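Local coordinates for B- and T-lymphocyte attenuator (PDB 1XAU), which acts as an inhibitory receptor on lymphocytes, engaging TNFRSF14 (HVEM) and damping antigen receptor signalling through the phosphatases SHP-1 and SHP-2, at residues F32-P37 and H108-H113. Numbering follows the deposited sequence.
With CD (cadmium ion), chain B.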
ATOM      1  N   PHE A  32      -8.607   4.320  -8.603  1.00 15.53           N
ATOM      2  CA  PHE A  32      -8.841   3.819  -7.223  1.00 15.14           C
ATOM      3  C   PHE A  32      -7.521   3.896  -6.477  1.00 15.52           C
ATOM      4  O   PHE A  32      -6.456   3.857  -7.100  1.00 16.46           O
ATOM      5  CB  PHE A  32      -9.259   2.347  -7.290  1.00 16.25           C
ATOM      6  CG  PHE A  32      -9.603   1.706  -5.913  1.00 17.09           C
ATOM      7  CD1 PHE A  32     -10.867   1.918  -5.352  1.00 19.14           C
ATOM      8  CD2 PHE A  32      -8.701   0.882  -5.260  1.00 18.79           C
ATOM      9  CE1 PHE A  32     -11.232   1.286  -4.105  1.00 19.18           C
ATOM     10  CE2 PHE A  32      -9.075   0.245  -3.998  1.00 19.44           C
ATOM     11  CZ  PHE A  32     -10.322   0.473  -3.460  1.00 19.68           C
ATOM     12  N   LYS A  33      -7.548   4.047  -5.156  1.00 14.06           N
ATOM     13  CA  LYS A  33      -6.298   4.056  -4.453  1.00 14.19           C
ATOM     14  C   LYS A  33      -6.365   3.317  -3.115  1.00 14.81           C
ATOM     15  O   LYS A  33      -7.482   3.141  -2.558  1.00 15.01           O
ATOM     16  CB  LYS A  33      -5.855   5.487  -4.135  1.00 15.03           C
ATOM     17  CG  LYS A  33      -6.851   6.337  -3.274  1.00 16.77           C
ATOM     18  CD  LYS A  33      -6.300   7.769  -2.999  1.00 18.74           C
ATOM     19  CE  LYS A  33      -7.461   8.582  -2.303  1.00 20.90           C
ATOM     20  NZ  LYS A  33      -7.149   9.956  -1.679  1.00 20.08           N
ATOM     21  N   ILE A  34      -5.212   2.808  -2.652  1.00 14.70           N
ATOM     22  CA  ILE A  34      -5.157   2.269  -1.299  1.00 16.14           C
ATOM     23  C   ILE A  34      -4.056   3.019  -0.576  1.00 16.60           C
ATOM     24  O   ILE A  34      -3.143   3.595  -1.173  1.00 16.46           O
ATOM     25  CB  ILE A  34      -4.947   0.776  -1.241  1.00 17.80           C
ATOM     26  CG1 ILE A  34      -3.713   0.398  -1.973  1.00 18.57           C
ATOM     27  CG2 ILE A  34      -6.230   0.086  -1.814  1.00 18.45           C
ATOM     28  CD1 ILE A  34      -3.516  -1.180  -1.980  1.00 21.18           C
ATOM     29  N   GLU A  35      -4.184   3.053   0.734  1.00 17.24           N
ATOM     30  CA  GLU A  35      -3.313   3.908   1.515  1.00 17.30           C
ATOM     31  C   GLU A  35      -2.593   3.173   2.604  1.00 18.26           C
ATOM     32  O   GLU A  35      -3.183   2.328   3.268  1.00 17.39           O
ATOM     33  CB  GLU A  35      -4.202   4.936   2.204  1.00 19.50           C
ATOM     34  CG  GLU A  35      -4.961   5.842   1.226  1.00 22.68           C
ATOM     35  CD  GLU A  35      -5.726   6.932   1.929  1.00 25.62           C
ATOM     36  OE1 GLU A  35      -5.896   6.930   3.198  1.00 26.66           O
ATOM     37  OE2 GLU A  35      -6.154   7.823   1.196  1.00 27.31           O
ATOM     38  N   CYS A  36      -1.389   3.654   2.887  1.00 17.21           N
ATOM     39  CA  CYS A  36      -0.578   3.070   3.975  1.00 18.79           C
ATOM     40  C   CYS A  36      -0.142   4.207   4.888  1.00 18.79           C
ATOM     41  O   CYS A  36       0.808   4.903   4.561  1.00 18.73           O
ATOM     42  CB  CYS A  36       0.599   2.366   3.318  1.00 19.81           C
ATOM     43  SG  CYS A  36       2.038   1.868   4.317  1.00 24.55           S
ATOM     44  N   PRO A  37      -0.862   4.465   5.980  1.00 19.59           N
ATOM     45  CA  PRO A  37      -0.459   5.560   6.902  1.00 19.73           C
ATOM     46  C   PRO A  37       0.944   5.198   7.476  1.00 20.10           C
ATOM     47  O   PRO A  37       1.201   4.034   7.813  1.00 20.06           O
ATOM     48  CB  PRO A  37      -1.520   5.501   7.982  1.00 21.67           C
ATOM     49  CG  PRO A  37      -2.691   4.999   7.327  1.00 21.72           C
ATOM     50  CD  PRO A  37      -2.132   3.859   6.454  1.00 20.88           C
ATOM     51  N   HIS A 108      -0.243  -4.593   8.042  1.00 18.99           N
ATOM     52  CA  HIS A 108      -1.311  -5.520   7.875  1.00 18.64           C
ATOM     53  C   HIS A 108      -1.725  -5.394   6.365  1.00 19.24           C
ATOM     54  O   HIS A 108      -1.347  -4.425   5.680  1.00 18.01           O
ATOM     55  CB  HIS A 108      -2.481  -5.092   8.765  1.00 18.65           C
ATOM     56  CG  HIS A 108      -2.241  -5.389  10.220  1.00 17.67           C
ATOM     57  ND1 HIS A 108      -1.901  -6.658  10.631  1.00 19.40           N
ATOM     58  CD2 HIS A 108      -2.187  -4.600  11.326  1.00 19.78           C
ATOM     59  CE1 HIS A 108      -1.643  -6.647  11.932  1.00 19.99           C
ATOM     60  NE2 HIS A 108      -1.810  -5.415  12.374  1.00 19.56           N
ATOM     61  N   SER A 109      -2.519  -6.345   5.874  1.00 20.12           N
ATOM     62  CA  SER A 109      -2.894  -6.327   4.472  1.00 21.11           C
ATOM     63  C   SER A 109      -4.258  -5.659   4.261  1.00 21.01           C
ATOM     64  O   SER A 109      -5.086  -5.553   5.195  1.00 21.00           O
ATOM     65  CB  SER A 109      -2.982  -7.785   3.944  1.00 22.78           C
ATOM     66  OG  SER A 109      -3.960  -8.472   4.707  1.00 24.95           O
ATOM     67  N   VAL A 110      -4.458  -5.170   3.045  1.00 19.54           N
ATOM     68  CA  VAL A 110      -5.762  -4.635   2.610  1.00 19.61           C
ATOM     69  C   VAL A 110      -6.151  -5.520   1.444  1.00 19.30           C
ATOM     70  O   VAL A 110      -5.351  -5.749   0.528  1.00 19.83           O
ATOM     71  CB  VAL A 110      -5.726  -3.099   2.237  1.00 20.11           C
ATOM     72  CG1 VAL A 110      -4.540  -2.757   1.424  1.00 20.68           C
ATOM     73  CG2 VAL A 110      -7.020  -2.689   1.531  1.00 19.84           C
ATOM     74  N   THR A 111      -7.380  -6.033   1.454  1.00 17.45           N
ATOM     75  CA  THR A 111      -7.812  -6.932   0.373  1.00 17.62           C
ATOM     76  C   THR A 111      -8.714  -6.107  -0.520  1.00 16.88           C
ATOM     77  O   THR A 111      -9.646  -5.459   0.004  1.00 17.38           O
ATOM     78  CB  THR A 111      -8.700  -8.035   0.990  1.00 19.16           C
ATOM     79  OG1 THR A 111      -7.862  -8.826   1.825  1.00 22.53           O
ATOM     80  CG2 THR A 111      -9.318  -8.936  -0.067  1.00 20.04           C
ATOM     81  N   ILE A 112      -8.453  -6.109  -1.831  1.00 16.58           N
ATOM     82  CA  ILE A 112      -9.304  -5.336  -2.764  1.00 17.31           C
ATOM     83  C   ILE A 112     -10.056  -6.341  -3.615  1.00 17.80           C
ATOM     84  O   ILE A 112      -9.463  -7.283  -4.148  1.00 17.69           O
ATOM     85  CB  ILE A 112      -8.410  -4.475  -3.729  1.00 17.01           C
ATOM     86  CG1 ILE A 112      -7.554  -3.554  -2.847  1.00 16.87           C
ATOM     87  CG2 ILE A 112      -9.291  -3.695  -4.774  1.00 18.63           C
ATOM     88  CD1 ILE A 112      -8.402  -2.815  -1.802  1.00 17.65           C
ATOM     89  N   HIS A 113     -11.341  -6.138  -3.768  1.00 17.87           N
ATOM     90  CA  HIS A 113     -12.100  -7.044  -4.587  1.00 18.26           C
ATOM     91  C   HIS A 113     -12.594  -6.138  -5.727  1.00 18.67           C
ATOM     92  O   HIS A 113     -13.225  -5.145  -5.451  1.00 19.06           O
ATOM     93  CB  HIS A 113     -13.290  -7.581  -3.796  1.00 20.27           C
ATOM     94  CG  HIS A 113     -14.323  -8.229  -4.656  1.00 21.93           C
ATOM     95  ND1 HIS A 113     -14.027  -9.236  -5.541  1.00 24.80           N
ATOM     96  CD2 HIS A 113     -15.640  -7.985  -4.797  1.00 23.53           C
ATOM     97  CE1 HIS A 113     -15.106  -9.580  -6.212  1.00 23.88           C
ATOM     98  NE2 HIS A 113     -16.106  -8.836  -5.774  1.00 24.70           N
TER
HETATM   99 CD    CD B 122      -1.564  -4.424  14.417  1.00 24.86          CD
HETATM  100  O   HOH W   1       0.051  -6.452  14.961  1.00 18.41           O
HETATM  101  O   HOH W   2      -3.149  -5.637  15.306  1.00 40.09           O
HETATM  102  O   HOH W   3      -2.005  -3.919  16.760  1.00 30.78           O
HETATM  103  O   HOH W   4      -2.801  -3.141  14.229  1.00 32.85           O
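I112 meets both F32 and I34, and its CD1 methyl does most of the touching. That methyl lies 3.6 Å from CG2 of I34, and the two isoleucine side chains run at a slant to each other. F32 and I112 approach from opposite directions: CD1 of I112 sits 3.8 Å from F32 CE2, close to the ring plane, so the methyl meets the phenyl edge and not its face. With CG opposite the backbone N (chi1 -177°), F32 presents this CE2 edge to I112, and CG2 of I112 lies 4.0 Å from the same F32 CE2. I34 divides its branches between two partners: CG2 goes to I112, while CD1, at the end of an extended chain (chi2 -177°), reaches V110 CG1 at 3.9 Å.

The contact joins the two sheets of an immunoglobulin β-sandwich, the extracellular domain of the receptor: strand 32-39 belongs to one, strand 103-114 to the other. Their local axes are 9.3 Å apart and run antiparallel at 175°, a separation bridged here by apolar side chains alone. Y94 touches I34, V110 and I112, and L81 packs on I34, extending this core within both sheets. Two residues after I34, C36 forms the disulfide with C96 of strand 92-100, which also links the two sheets. Beyond the apolar patch, H108 binds a cadmium ion through NE2 at 2.3 Å, with waters as further ligands.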